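Local coordinates for protein metal-dependent hydrolase (Lactobacillus plantarum, PDB 2F6K) that is a manganese-binding amidohydrolase-family enzyme, probably a decarboxylating lyase related to aminocarboxymuconate semialdehyde decarboxylase, at residues H9-S14 and W30-W35; D26-P31 and L169-L174; A75-G80 and Y93-P98. All coordinates share one frame; numbering follows the deposited sequence.

Contact 1. Residues H9-S14 and W30-W35. With MN (manganese (II) ion), chain C.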
ATOM      1  N   HIS A   9      29.021  -4.513  -9.321  1.00 28.69           N
ATOM      2  CA  HIS A   9      28.155  -4.003 -10.386  1.00 29.70           C
ATOM      3  C   HIS A   9      28.727  -3.079 -11.466  1.00 31.04           C
ATOM      4  O   HIS A   9      29.823  -2.524 -11.339  1.00 29.75           O
ATOM      5  CB  HIS A   9      26.955  -3.290  -9.757  1.00 27.77           C
ATOM      6  CG  HIS A   9      26.222  -4.098  -8.732  1.00 26.65           C
ATOM      7  ND1 HIS A   9      25.567  -5.272  -9.034  1.00 28.49           N
ATOM      8  CD2 HIS A   9      26.017  -3.885  -7.409  1.00 28.71           C
ATOM      9  CE1 HIS A   9      24.990  -5.746  -7.943  1.00 29.55           C
ATOM     10  NE2 HIS A   9      25.247  -4.923  -6.942  1.00 27.06           N
ATOM     11  N   TYR A  10      27.941  -2.918 -12.530  1.00 29.83           N
ATOM     12  CA  TYR A  10      28.292  -2.045 -13.646  1.00 29.89           C
ATOM     13  C   TYR A  10      27.029  -1.281 -14.038  1.00 30.31           C
ATOM     14  O   TYR A  10      25.922  -1.721 -13.738  1.00 28.62           O
ATOM     15  CB  TYR A  10      28.818  -2.857 -14.840  1.00 31.41           C
ATOM     16  CG  TYR A  10      27.819  -3.800 -15.487  1.00 30.85           C
ATOM     17  CD1 TYR A  10      27.414  -3.616 -16.808  1.00 32.69           C
ATOM     18  CD2 TYR A  10      27.294  -4.881 -14.787  1.00 34.60           C
ATOM     19  CE1 TYR A  10      26.509  -4.487 -17.419  1.00 30.30           C
ATOM     20  CE2 TYR A  10      26.388  -5.756 -15.391  1.00 34.12           C
ATOM     21  CZ  TYR A  10      26.003  -5.552 -16.704  1.00 31.67           C
ATOM     22  OH  TYR A  10      25.117  -6.420 -17.300  1.00 35.32           O
ATOM     23  N   LEU A  11      27.190  -0.131 -14.687  1.00 31.60           N
ATOM     24  CA  LEU A  11      26.034   0.665 -15.091  1.00 31.09           C
ATOM     25  C   LEU A  11      26.084   1.112 -16.548  1.00 31.51           C
ATOM     26  O   LEU A  11      26.798   2.052 -16.885  1.00 31.03           O
ATOM     27  CB  LEU A  11      25.888   1.904 -14.194  1.00 29.29           C
ATOM     28  CG  LEU A  11      25.450   1.697 -12.736  1.00 32.27           C
ATOM     29  CD1 LEU A  11      26.598   1.144 -11.906  1.00 28.69           C
ATOM     30  CD2 LEU A  11      24.993   3.014 -12.150  1.00 28.53           C
ATOM     31  N   PRO A  12      25.336   0.427 -17.435  1.00 32.83           N
ATOM     32  CA  PRO A  12      25.299   0.780 -18.859  1.00 33.43           C
ATOM     33  C   PRO A  12      24.794   2.222 -18.990  1.00 33.68           C
ATOM     34  O   PRO A  12      23.989   2.683 -18.174  1.00 32.06           O
ATOM     35  CB  PRO A  12      24.301  -0.224 -19.438  1.00 33.99           C
ATOM     36  CG  PRO A  12      24.502  -1.431 -18.580  1.00 35.49           C
ATOM     37  CD  PRO A  12      24.582  -0.816 -17.186  1.00 34.04           C
ATOM     38  N   THR A  13      25.252   2.938 -20.007  1.00 34.10           N
ATOM     39  CA  THR A  13      24.816   4.315 -20.160  1.00 35.03           C
ATOM     40  C   THR A  13      23.305   4.415 -20.336  1.00 34.92           C
ATOM     41  O   THR A  13      22.678   5.325 -19.793  1.00 37.07           O
ATOM     42  CB  THR A  13      25.533   5.002 -21.339  1.00 35.23           C
ATOM     43  OG1 THR A  13      25.472   4.156 -22.489  1.00 40.97           O
ATOM     44  CG2 THR A  13      26.987   5.267 -20.991  1.00 34.29           C
ATOM     45  N   SER A  14      22.716   3.475 -21.071  1.00 33.71           N
ATOM     46  CA  SER A  14      21.273   3.481 -21.294  1.00 30.94           C
ATOM     47  C   SER A  14      20.532   3.266 -19.983  1.00 31.54           C
ATOM     48  O   SER A  14      19.434   3.781 -19.792  1.00 32.57           O
ATOM     49  CB  SER A  14      20.872   2.384 -22.289  1.00 30.97           C
ATOM     50  OG  SER A  14      21.254   1.096 -21.830  1.00 31.29           O
ATOM     51  N   TRP A  30      19.203   6.203  -2.479  1.00 48.55           N
ATOM     52  CA  TRP A  30      20.654   6.037  -2.469  1.00 46.84           C
ATOM     53  C   TRP A  30      21.139   6.614  -3.803  1.00 44.80           C
ATOM     54  O   TRP A  30      20.712   6.167  -4.864  1.00 45.72           O
ATOM     55  CB  TRP A  30      20.970   4.539  -2.344  1.00 48.42           C
ATOM     56  CG  TRP A  30      22.400   4.185  -2.026  1.00 50.93           C
ATOM     57  CD1 TRP A  30      23.438   4.063  -2.913  1.00 51.77           C
ATOM     58  CD2 TRP A  30      22.942   3.883  -0.731  1.00 51.85           C
ATOM     59  NE1 TRP A  30      24.593   3.699  -2.248  1.00 50.91           N
ATOM     60  CE2 TRP A  30      24.315   3.584  -0.910  1.00 52.66           C
ATOM     61  CE3 TRP A  30      22.402   3.835   0.564  1.00 50.28           C
ATOM     62  CZ2 TRP A  30      25.153   3.243   0.159  1.00 50.43           C
ATOM     63  CZ3 TRP A  30      23.236   3.496   1.627  1.00 46.86           C
ATOM     64  CH2 TRP A  30      24.595   3.204   1.416  1.00 50.95           C
ATOM     65  N   PRO A  31      22.020   7.631  -3.764  1.00 43.44           N
ATOM     66  CA  PRO A  31      22.555   8.281  -4.970  1.00 43.48           C
ATOM     67  C   PRO A  31      23.286   7.360  -5.953  1.00 42.66           C
ATOM     68  O   PRO A  31      24.231   6.653  -5.586  1.00 43.79           O
ATOM     69  CB  PRO A  31      23.465   9.373  -4.400  1.00 42.27           C
ATOM     70  CG  PRO A  31      23.966   8.759  -3.145  1.00 44.40           C
ATOM     71  CD  PRO A  31      22.705   8.137  -2.562  1.00 45.39           C
ATOM     72  N   THR A  32      22.836   7.379  -7.205  1.00 40.04           N
ATOM     73  CA  THR A  32      23.428   6.559  -8.250  1.00 38.54           C
ATOM     74  C   THR A  32      24.915   6.855  -8.374  1.00 38.70           C
ATOM     75  O   THR A  32      25.316   8.004  -8.549  1.00 38.97           O
ATOM     76  CB  THR A  32      22.735   6.808  -9.603  1.00 37.48           C
ATOM     77  OG1 THR A  32      21.368   6.395  -9.505  1.00 37.21           O
ATOM     78  CG2 THR A  32      23.409   6.009 -10.720  1.00 33.26           C
ATOM     79  N   PRO A  33      25.755   5.814  -8.279  1.00 38.34           N
ATOM     80  CA  PRO A  33      27.211   5.961  -8.377  1.00 38.66           C
ATOM     81  C   PRO A  33      27.740   6.059  -9.805  1.00 37.72           C
ATOM     82  O   PRO A  33      27.125   5.534 -10.737  1.00 38.32           O
ATOM     83  CB  PRO A  33      27.720   4.712  -7.660  1.00 38.29           C
ATOM     84  CG  PRO A  33      26.707   3.695  -8.049  1.00 39.31           C
ATOM     85  CD  PRO A  33      25.392   4.436  -7.896  1.00 37.13           C
ATOM     86  N   GLU A  34      28.871   6.744  -9.975  1.00 37.94           N
ATOM     87  CA  GLU A  34      29.494   6.869 -11.292  1.00 39.83           C
ATOM     88  C   GLU A  34      30.291   5.591 -11.529  1.00 40.55           C
ATOM     89  O   GLU A  34      30.789   4.979 -10.582  1.00 41.54           O
ATOM     90  CB  GLU A  34      30.429   8.076 -11.349  1.00 39.65           C
ATOM     91  CG  GLU A  34      29.752   9.395 -11.059  1.00 43.01           C
ATOM     92  CD  GLU A  34      30.667  10.581 -11.289  1.00 45.22           C
ATOM     93  OE1 GLU A  34      31.875  10.473 -10.974  1.00 47.35           O
ATOM     94  OE2 GLU A  34      30.176  11.624 -11.772  1.00 45.57           O
ATOM     95  N   TRP A  35      30.424   5.188 -12.788  1.00 39.55           N
ATOM     96  CA  TRP A  35      31.132   3.955 -13.084  1.00 37.67           C
ATOM     97  C   TRP A  35      31.621   3.815 -14.523  1.00 36.14           C
ATOM     98  O   TRP A  35      30.990   4.300 -15.459  1.00 36.18           O
ATOM     99  CB  TRP A  35      30.216   2.768 -12.763  1.00 37.71           C
ATOM    100  CG  TRP A  35      30.824   1.441 -13.058  1.00 38.12           C
ATOM    101  CD1 TRP A  35      31.535   0.654 -12.197  1.00 39.20           C
ATOM    102  CD2 TRP A  35      30.825   0.761 -14.319  1.00 39.46           C
ATOM    103  NE1 TRP A  35      31.983  -0.474 -12.844  1.00 38.74           N
ATOM    104  CE2 TRP A  35      31.564  -0.433 -14.149  1.00 40.61           C
ATOM    105  CE3 TRP A  35      30.281   1.047 -15.578  1.00 39.33           C
ATOM    106  CZ2 TRP A  35      31.769  -1.344 -15.194  1.00 39.93           C
ATOM    107  CZ3 TRP A  35      30.485   0.142 -16.620  1.00 38.31           C
ATOM    108  CH2 TRP A  35      31.225  -1.039 -16.418  1.00 41.67           C
TER
HETATM  109 MN    MN C 402      24.383  -5.001  -4.838  1.00 26.54          MN
HETATM  110  O   HOH W   1      27.970   4.453 -16.154  1.00 47.19           O
HETATM  111  O   HOH W   2      23.635  -4.581  -2.938  1.00 19.83           O
HETATM  112  O   HOH W   3      23.793  -2.838  -5.372  1.00 34.63           O
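L11 and W35 come closest in the backbone, their CA atoms 6.4 Å apart, where the chain leaving strand 3-9 meets the extended loop 30-35 that returns toward helix 37-46. This is the mouth of a TIM-type amidohydrolase barrel: the HxH motif at the end of its first strand supplies H7 and H9 to the manganese, and the loop after it is packed against W35. The W35 indole lies with one face over the backbone of Y10 and L11. Y10 CB stands over the six-membered ring, 3.5 Å from its centroid and 21° off the ring normal, a CH-pi contact, while L11 N sits above the same face nearer the rim, 3.4 Å from W35 CE3. W35 swings its CG anti to the backbone N (chi1 179°), which carries the indole over the backbone of Y10 and L11. Its NE1 passes near H9 O but at too poor an angle to bond, and donates to T40 OG1 instead. The phenol of Y10 leads off the other way, where its OH is hydrogen-bonded to A76 O.

L11 divides its branches: CD1 rests 4.1 Å from W35 CB, and CD2 reaches T32 CG2 at 3.7 Å and the carbonyl O of P33. One water ties the two backbones together, donating to L11 O and to W35 O. At the inner end, H9 turns its imidazole away from the loop. ND1 is hydrogen-bonded to S55 O, which fixes the rotation of the ring and presents the other nitrogen to the metal. H7, H154, D266 and two waters share that site, and H9 NE2 binds the manganese at 2.3 Å.

Contact 2. Residues D26-P31 and L169-L174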
ATOM      1  N   ASP A  26      17.179  10.328  -5.858  1.00 48.19           N
ATOM      2  CA  ASP A  26      18.127   9.217  -5.857  1.00 49.15           C
ATOM      3  C   ASP A  26      17.396   7.881  -5.764  1.00 48.26           C
ATOM      4  O   ASP A  26      16.630   7.651  -4.835  1.00 47.48           O
ATOM      5  CB  ASP A  26      19.109   9.335  -4.683  1.00 52.20           C
ATOM      6  CG  ASP A  26      19.881  10.646  -4.684  1.00 53.53           C
ATOM      7  OD1 ASP A  26      20.333  11.092  -5.761  1.00 54.39           O
ATOM      8  OD2 ASP A  26      20.051  11.225  -3.592  1.00 56.00           O
ATOM      9  N   PRO A  27      17.629   6.981  -6.732  1.00 49.18           N
ATOM     10  CA  PRO A  27      16.969   5.672  -6.722  1.00 47.91           C
ATOM     11  C   PRO A  27      17.176   4.950  -5.388  1.00 47.68           C
ATOM     12  O   PRO A  27      18.291   4.913  -4.858  1.00 46.64           O
ATOM     13  CB  PRO A  27      17.628   4.948  -7.894  1.00 47.25           C
ATOM     14  CG  PRO A  27      17.956   6.068  -8.834  1.00 47.84           C
ATOM     15  CD  PRO A  27      18.511   7.116  -7.905  1.00 46.29           C
ATOM     16  N   ASP A  28      16.095   4.393  -4.848  1.00 48.35           N
ATOM     17  CA  ASP A  28      16.138   3.679  -3.571  1.00 49.62           C
ATOM     18  C   ASP A  28      16.640   4.577  -2.441  1.00 49.17           C
ATOM     19  O   ASP A  28      17.099   4.084  -1.412  1.00 49.17           O
ATOM     20  CB  ASP A  28      17.051   2.449  -3.668  1.00 53.33           C
ATOM     21  CG  ASP A  28      16.545   1.408  -4.655  1.00 56.49           C
ATOM     22  OD1 ASP A  28      15.333   1.096  -4.637  1.00 57.72           O
ATOM     23  OD2 ASP A  28      17.369   0.890  -5.438  1.00 55.96           O
ATOM     24  N   GLY A  29      16.554   5.890  -2.631  1.00 47.52           N
ATOM     25  CA  GLY A  29      17.028   6.812  -1.617  1.00 48.26           C
ATOM     26  C   GLY A  29      18.535   6.718  -1.452  1.00 48.77           C
ATOM     27  O   GLY A  29      19.088   7.105  -0.422  1.00 48.58           O
ATOM     28  N   TRP A  30      19.203   6.203  -2.479  1.00 48.55           N
ATOM     29  CA  TRP A  30      20.654   6.037  -2.469  1.00 46.84           C
ATOM     30  C   TRP A  30      21.139   6.614  -3.803  1.00 44.80           C
ATOM     31  O   TRP A  30      20.712   6.167  -4.864  1.00 45.72           O
ATOM     32  CB  TRP A  30      20.970   4.539  -2.344  1.00 48.42           C
ATOM     33  CG  TRP A  30      22.400   4.185  -2.026  1.00 50.93           C
ATOM     34  CD1 TRP A  30      23.438   4.063  -2.913  1.00 51.77           C
ATOM     35  CD2 TRP A  30      22.942   3.883  -0.731  1.00 51.85           C
ATOM     36  NE1 TRP A  30      24.593   3.699  -2.248  1.00 50.91           N
ATOM     37  CE2 TRP A  30      24.315   3.584  -0.910  1.00 52.66           C
ATOM     38  CE3 TRP A  30      22.402   3.835   0.564  1.00 50.28           C
ATOM     39  CZ2 TRP A  30      25.153   3.243   0.159  1.00 50.43           C
ATOM     40  CZ3 TRP A  30      23.236   3.496   1.627  1.00 46.86           C
ATOM     41  CH2 TRP A  30      24.595   3.204   1.416  1.00 50.95           C
ATOM     42  N   PRO A  31      22.020   7.631  -3.764  1.00 43.44           N
ATOM     43  CA  PRO A  31      22.555   8.281  -4.970  1.00 43.48           C
ATOM     44  C   PRO A  31      23.286   7.360  -5.953  1.00 42.66           C
ATOM     45  O   PRO A  31      24.231   6.653  -5.586  1.00 43.79           O
ATOM     46  CB  PRO A  31      23.465   9.373  -4.400  1.00 42.27           C
ATOM     47  CG  PRO A  31      23.966   8.759  -3.145  1.00 44.40           C
ATOM     48  CD  PRO A  31      22.705   8.137  -2.562  1.00 45.39           C
ATOM     49  N   LEU A 169      14.521   6.813   5.322  1.00 34.79           N
ATOM     50  CA  LEU A 169      15.594   5.861   5.609  1.00 33.78           C
ATOM     51  C   LEU A 169      15.967   5.215   4.280  1.00 32.70           C
ATOM     52  O   LEU A 169      15.110   4.619   3.625  1.00 32.30           O
ATOM     53  CB  LEU A 169      15.122   4.775   6.575  1.00 31.34           C
ATOM     54  CG  LEU A 169      16.197   3.744   6.916  1.00 31.21           C
ATOM     55  CD1 LEU A 169      17.237   4.401   7.810  1.00 27.70           C
ATOM     56  CD2 LEU A 169      15.571   2.533   7.602  1.00 28.64           C
ATOM     57  N   PRO A 170      17.237   5.338   3.850  1.00 34.16           N
ATOM     58  CA  PRO A 170      17.619   4.725   2.572  1.00 34.79           C
ATOM     59  C   PRO A 170      17.157   3.263   2.496  1.00 35.33           C
ATOM     60  O   PRO A 170      17.261   2.513   3.466  1.00 35.43           O
ATOM     61  CB  PRO A 170      19.140   4.885   2.555  1.00 34.23           C
ATOM     62  CG  PRO A 170      19.340   6.178   3.290  1.00 34.05           C
ATOM     63  CD  PRO A 170      18.383   6.034   4.464  1.00 33.91           C
ATOM     64  N   VAL A 171      16.630   2.887   1.333  1.00 34.92           N
ATOM     65  CA  VAL A 171      16.113   1.545   1.091  1.00 36.87           C
ATOM     66  C   VAL A 171      17.091   0.394   1.338  1.00 37.11           C
ATOM     67  O   VAL A 171      16.711  -0.640   1.890  1.00 37.96           O
ATOM     68  CB  VAL A 171      15.573   1.432  -0.354  1.00 37.82           C
ATOM     69  CG1 VAL A 171      15.090   0.013  -0.632  1.00 38.65           C
ATOM     70  CG2 VAL A 171      14.445   2.434  -0.554  1.00 36.31           C
ATOM     71  N   PRO A 172      18.359   0.552   0.927  1.00 36.69           N
ATOM     72  CA  PRO A 172      19.350  -0.511   1.127  1.00 38.29           C
ATOM     73  C   PRO A 172      19.648  -0.878   2.587  1.00 38.10           C
ATOM     74  O   PRO A 172      20.101  -1.991   2.865  1.00 38.18           O
ATOM     75  CB  PRO A 172      20.590   0.031   0.412  1.00 36.76           C
ATOM     76  CG  PRO A 172      20.013   0.877  -0.669  1.00 37.59           C
ATOM     77  CD  PRO A 172      18.914   1.614   0.072  1.00 38.01           C
ATOM     78  N   LEU A 173      19.399   0.051   3.507  1.00 35.55           N
ATOM     79  CA  LEU A 173      19.668  -0.182   4.923  1.00 34.02           C
ATOM     80  C   LEU A 173      18.738  -1.178   5.619  1.00 32.68           C
ATOM     81  O   LEU A 173      19.184  -1.945   6.459  1.00 33.44           O
ATOM     82  CB  LEU A 173      19.655   1.146   5.684  1.00 33.26           C
ATOM     83  CG  LEU A 173      20.695   2.194   5.264  1.00 34.25           C
ATOM     84  CD1 LEU A 173      20.590   3.395   6.194  1.00 30.87           C
ATOM     85  CD2 LEU A 173      22.094   1.611   5.328  1.00 29.29           C
ATOM     86  N   LEU A 174      17.454  -1.169   5.278  1.00 30.98           N
ATOM     87  CA  LEU A 174      16.506  -2.090   5.893  1.00 30.20           C
ATOM     88  C   LEU A 174      15.584  -2.732   4.844  1.00 32.31           C
ATOM     89  O   LEU A 174      15.255  -3.920   4.927  1.00 30.87           O
ATOM     90  CB  LEU A 174      15.659  -1.358   6.942  1.00 30.36           C
ATOM     91  CG  LEU A 174      14.516  -2.177   7.550  1.00 30.77           C
ATOM     92  CD1 LEU A 174      15.087  -3.295   8.412  1.00 30.63           C
ATOM     93  CD2 LEU A 174      13.615  -1.276   8.368  1.00 28.78           C
TER
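V171 and D28 hold the tight centre of this contact. The amide N of V171 donates to D28 O at 3.0 Å, with an N-H...O angle of 148° and the donor tilted 31° from the carbonyl plane. The same oxygen is hemmed in by carbon: V171 CG2 lies 3.2 Å from D28 O, and P172 CD approaches it as well. V171 places CG1 anti to its backbone N (chi1 177°), which leaves CG2 beside that N and against the D28 carbonyl. D28 CB packs on V171 CB at 3.8 Å. The D28 carboxylate itself reaches beyond the contact, where OD2 makes a weak hydrogen bond to S58 OG.

At the mouth of the amidohydrolase barrel a loop, 26-31, part of the long excursion after helix 13-22, meets the N-terminal start of helix 171-189. D28 and G29 both have positive phi, and the turn they form is closed by bonds from G29 N to D26 O and from W30 N to P27 O.

At G29, which is exposed to solvent, the backbones still come near, G29 CA to P170 CA 4.7 Å, but glycine brings no side chain to the contact; around the indole of W30 the packing is looser. P170 CB comes to the edge of that ring, near its plane, 4.0 Å from W30 CE3; P172 CG approaches obliquely, also 4.0 Å from W30 CE3, and L173 CD2 is more distant still. An alanine in place of P172 removes CG and CD, so a gap would probably open beside W30 CE3 and D28 O and the indole would lose one of its supports. W30 NE1 is held by Y269 O, and Y220 of the second subunit packs on P170 and L173.

Contact 3. Residues A75-G80 and Y93-P98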
ATOM      1  N   ALA A  75      20.694  -4.249 -23.774  1.00 33.03           N
ATOM      2  CA  ALA A  75      21.846  -3.348 -23.763  1.00 32.69           C
ATOM      3  C   ALA A  75      22.779  -3.691 -22.604  1.00 33.17           C
ATOM      4  O   ALA A  75      23.997  -3.565 -22.715  1.00 32.51           O
ATOM      5  CB  ALA A  75      21.386  -1.897 -23.651  1.00 31.88           C
ATOM      6  N   ALA A  76      22.199  -4.137 -21.493  1.00 32.45           N
ATOM      7  CA  ALA A  76      22.978  -4.490 -20.312  1.00 32.07           C
ATOM      8  C   ALA A  76      23.719  -5.803 -20.527  1.00 33.46           C
ATOM      9  O   ALA A  76      24.867  -5.967 -20.105  1.00 29.63           O
ATOM     10  CB  ALA A  76      22.068  -4.593 -19.092  1.00 28.28           C
ATOM     11  N   ASN A  77      23.064  -6.754 -21.178  1.00 36.94           N
ATOM     12  CA  ASN A  77      23.722  -8.022 -21.429  1.00 38.78           C
ATOM     13  C   ASN A  77      24.790  -7.905 -22.508  1.00 39.55           C
ATOM     14  O   ASN A  77      25.790  -8.609 -22.459  1.00 39.67           O
ATOM     15  CB  ASN A  77      22.704  -9.083 -21.788  1.00 40.05           C
ATOM     16  CG  ASN A  77      21.846  -9.457 -20.613  1.00 46.58           C
ATOM     17  OD1 ASN A  77      22.223  -9.242 -19.462  1.00 45.02           O
ATOM     18  ND2 ASN A  77      20.691 -10.030 -20.890  1.00 45.24           N
ATOM     19  N   ASP A  78      24.587  -7.021 -23.481  1.00 40.22           N
ATOM     20  CA  ASP A  78      25.598  -6.831 -24.516  1.00 42.48           C
ATOM     21  C   ASP A  78      26.861  -6.240 -23.865  1.00 41.61           C
ATOM     22  O   ASP A  78      27.982  -6.641 -24.181  1.00 37.63           O
ATOM     23  CB  ASP A  78      25.085  -5.895 -25.619  1.00 47.87           C
ATOM     24  CG  ASP A  78      23.962  -6.514 -26.434  1.00 56.91           C
ATOM     25  OD1 ASP A  78      24.035  -7.737 -26.684  1.00 60.44           O
ATOM     26  OD2 ASP A  78      23.019  -5.788 -26.834  1.00 61.59           O
ATOM     27  N   ASP A  79      26.666  -5.295 -22.948  1.00 39.89           N
ATOM     28  CA  ASP A  79      27.775  -4.664 -22.239  1.00 41.80           C
ATOM     29  C   ASP A  79      28.515  -5.714 -21.413  1.00 41.26           C
ATOM     30  O   ASP A  79      29.746  -5.774 -21.414  1.00 40.25           O
ATOM     31  CB  ASP A  79      27.255  -3.559 -21.313  1.00 42.75           C
ATOM     32  CG  ASP A  79      27.008  -2.248 -22.038  1.00 46.76           C
ATOM     33  OD1 ASP A  79      26.695  -2.270 -23.250  1.00 48.80           O
ATOM     34  OD2 ASP A  79      27.113  -1.190 -21.381  1.00 49.76           O
ATOM     35  N   GLY A  80      27.758  -6.543 -20.704  1.00 39.23           N
ATOM     36  CA  GLY A  80      28.375  -7.577 -19.896  1.00 39.37           C
ATOM     37  C   GLY A  80      29.187  -8.528 -20.758  1.00 39.66           C
ATOM     38  O   GLY A  80      30.315  -8.892 -20.411  1.00 38.20           O
ATOM     39  N   TYR A  93      30.178 -12.063 -16.348  1.00 35.66           N
ATOM     40  CA  TYR A  93      28.917 -11.409 -16.055  1.00 33.52           C
ATOM     41  C   TYR A  93      27.732 -12.341 -15.947  1.00 34.46           C
ATOM     42  O   TYR A  93      27.730 -13.448 -16.498  1.00 34.20           O
ATOM     43  CB  TYR A  93      28.597 -10.353 -17.113  1.00 32.46           C
ATOM     44  CG  TYR A  93      27.989 -10.905 -18.387  1.00 34.09           C
ATOM     45  CD1 TYR A  93      28.747 -11.674 -19.279  1.00 35.45           C
ATOM     46  CD2 TYR A  93      26.658 -10.641 -18.714  1.00 35.67           C
ATOM     47  CE1 TYR A  93      28.192 -12.160 -20.473  1.00 30.59           C
ATOM     48  CE2 TYR A  93      26.096 -11.119 -19.898  1.00 33.14           C
ATOM     49  CZ  TYR A  93      26.866 -11.874 -20.773  1.00 33.26           C
ATOM     50  OH  TYR A  93      26.310 -12.322 -21.953  1.00 30.77           O
ATOM     51  N   LEU A  94      26.728 -11.858 -15.220  1.00 33.25           N
ATOM     52  CA  LEU A  94      25.464 -12.545 -15.033  1.00 31.08           C
ATOM     53  C   LEU A  94      24.456 -11.731 -15.849  1.00 32.58           C
ATOM     54  O   LEU A  94      24.404 -10.503 -15.747  1.00 33.98           O
ATOM     55  CB  LEU A  94      25.064 -12.538 -13.559  1.00 27.63           C
ATOM     56  CG  LEU A  94      25.921 -13.379 -12.618  1.00 29.20           C
ATOM     57  CD1 LEU A  94      25.428 -13.179 -11.190  1.00 25.98           C
ATOM     58  CD2 LEU A  94      25.846 -14.850 -13.026  1.00 19.44           C
ATOM     59  N   ALA A  95      23.658 -12.408 -16.659  1.00 29.62           N
ATOM     60  CA  ALA A  95      22.684 -11.715 -17.483  1.00 28.77           C
ATOM     61  C   ALA A  95      21.429 -11.299 -16.717  1.00 29.58           C
ATOM     62  O   ALA A  95      20.997 -11.988 -15.786  1.00 31.52           O
ATOM     63  CB  ALA A  95      22.298 -12.587 -18.657  1.00 24.21           C
ATOM     64  N   SER A  96      20.847 -10.167 -17.109  1.00 27.69           N
ATOM     65  CA  SER A  96      19.612  -9.696 -16.492  1.00 29.92           C
ATOM     66  C   SER A  96      18.473 -10.281 -17.328  1.00 30.97           C
ATOM     67  O   SER A  96      18.692 -10.691 -18.469  1.00 29.96           O
ATOM     68  CB  SER A  96      19.541  -8.165 -16.501  1.00 28.43           C
ATOM     69  OG  SER A  96      20.472  -7.609 -15.592  1.00 27.76           O
ATOM     70  N   LEU A  97      17.268 -10.324 -16.768  1.00 30.75           N
ATOM     71  CA  LEU A  97      16.127 -10.882 -17.477  1.00 29.45           C
ATOM     72  C   LEU A  97      14.988  -9.873 -17.582  1.00 31.17           C
ATOM     73  O   LEU A  97      14.708  -9.134 -16.636  1.00 29.68           O
ATOM     74  CB  LEU A  97      15.631 -12.141 -16.764  1.00 26.70           C
ATOM     75  CG  LEU A  97      16.642 -13.267 -16.541  1.00 24.63           C
ATOM     76  CD1 LEU A  97      15.952 -14.432 -15.846  1.00 23.32           C
ATOM     77  CD2 LEU A  97      17.222 -13.718 -17.862  1.00 23.25           C
ATOM     78  N   PRO A  98      14.309  -9.842 -18.738  1.00 30.95           N
ATOM     79  CA  PRO A  98      13.196  -8.921 -18.973  1.00 29.84           C
ATOM     80  C   PRO A  98      11.939  -9.278 -18.181  1.00 28.97           C
ATOM     81  O   PRO A  98      10.830  -9.286 -18.718  1.00 30.31           O
ATOM     82  CB  PRO A  98      12.995  -9.014 -20.482  1.00 26.83           C
ATOM     83  CG  PRO A  98      13.289 -10.449 -20.749  1.00 27.23           C
ATOM     84  CD  PRO A  98      14.540 -10.691 -19.918  1.00 31.56           C
TER
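N77 and S96 make the polar part of the contact through a pair of hydrogen bonds. S96 N donates to N77 OD1 at 2.9 Å, lying in the plane of the side-chain carbonyl and on one of its lone pairs, with an N-H...O angle of 159°. N77 ND2 returns the bond to S96 O at 3.2 Å, nearly straight at 174°, and that acceptor lies close to the amide plane. The carboxamide thus takes both the N-H and the C=O of one residue, much as a neighbouring strand would, and the two bonds keep it from flipping or turning. N77 directs CG anti to its own carbonyl carbon (chi1 -69°), which carries the amide from the helix flank to the backbone of S96. The residues are buried, and the amide of N77 satisfies both polar backbone groups of S96.

The aromatic part belongs to Y93 and G80. The tyrosine ring lays one face on the helix backbone: G80 CA stands 4.0 Å from the ring centroid, a CH-pi contact, and G80 C hangs over the same face nearer the rim. A beta carbon at G80 would collide with Y93 CD2, and the absence of one lets ring and helix come together. At the other end of the ring, N77 O lies 3.6 Å from Y93 CE2. Y93 OH is hydrogen-bonded to D116 O.

Van der Waals contact with a polar atom completes the set: A95 CB lies against the amide of N77, 3.4 Å from N77 OD1. A95 also touches A112 of helix 102-114. The segment axes of helix 75-80 and strand 93-95 run roughly antiparallel and approach to 8.4 Å. Helix 66-86 is the connection and 91-95 the second strand of the beta-alpha-beta unit that starts with strand 49-55, as in a parallel alpha/beta (TIM) barrel.

Overall arrangement
Contacts 1 and 2 share W30 and P31, and their centres lie 14 Å apart; one long loop after helix 13-22 therefore meets the end of strand 3-9 with its later part and the start of helix 171-189 with its earlier part. T32 OG1 touches P27 CD at 3.4 Å along the way. Contact 3, also 14 Å from contact 1 between centres, joins it where Y10 OH and A76 O lie 2.9 Å apart, and through P12 against helix 66-86. Contacts 2 and 3 do not touch. The manganese belongs to contact 1 directly, while the P172 side chain of contact 2 is about 8 Å from it and that of L94 in contact 3 about 10 Å.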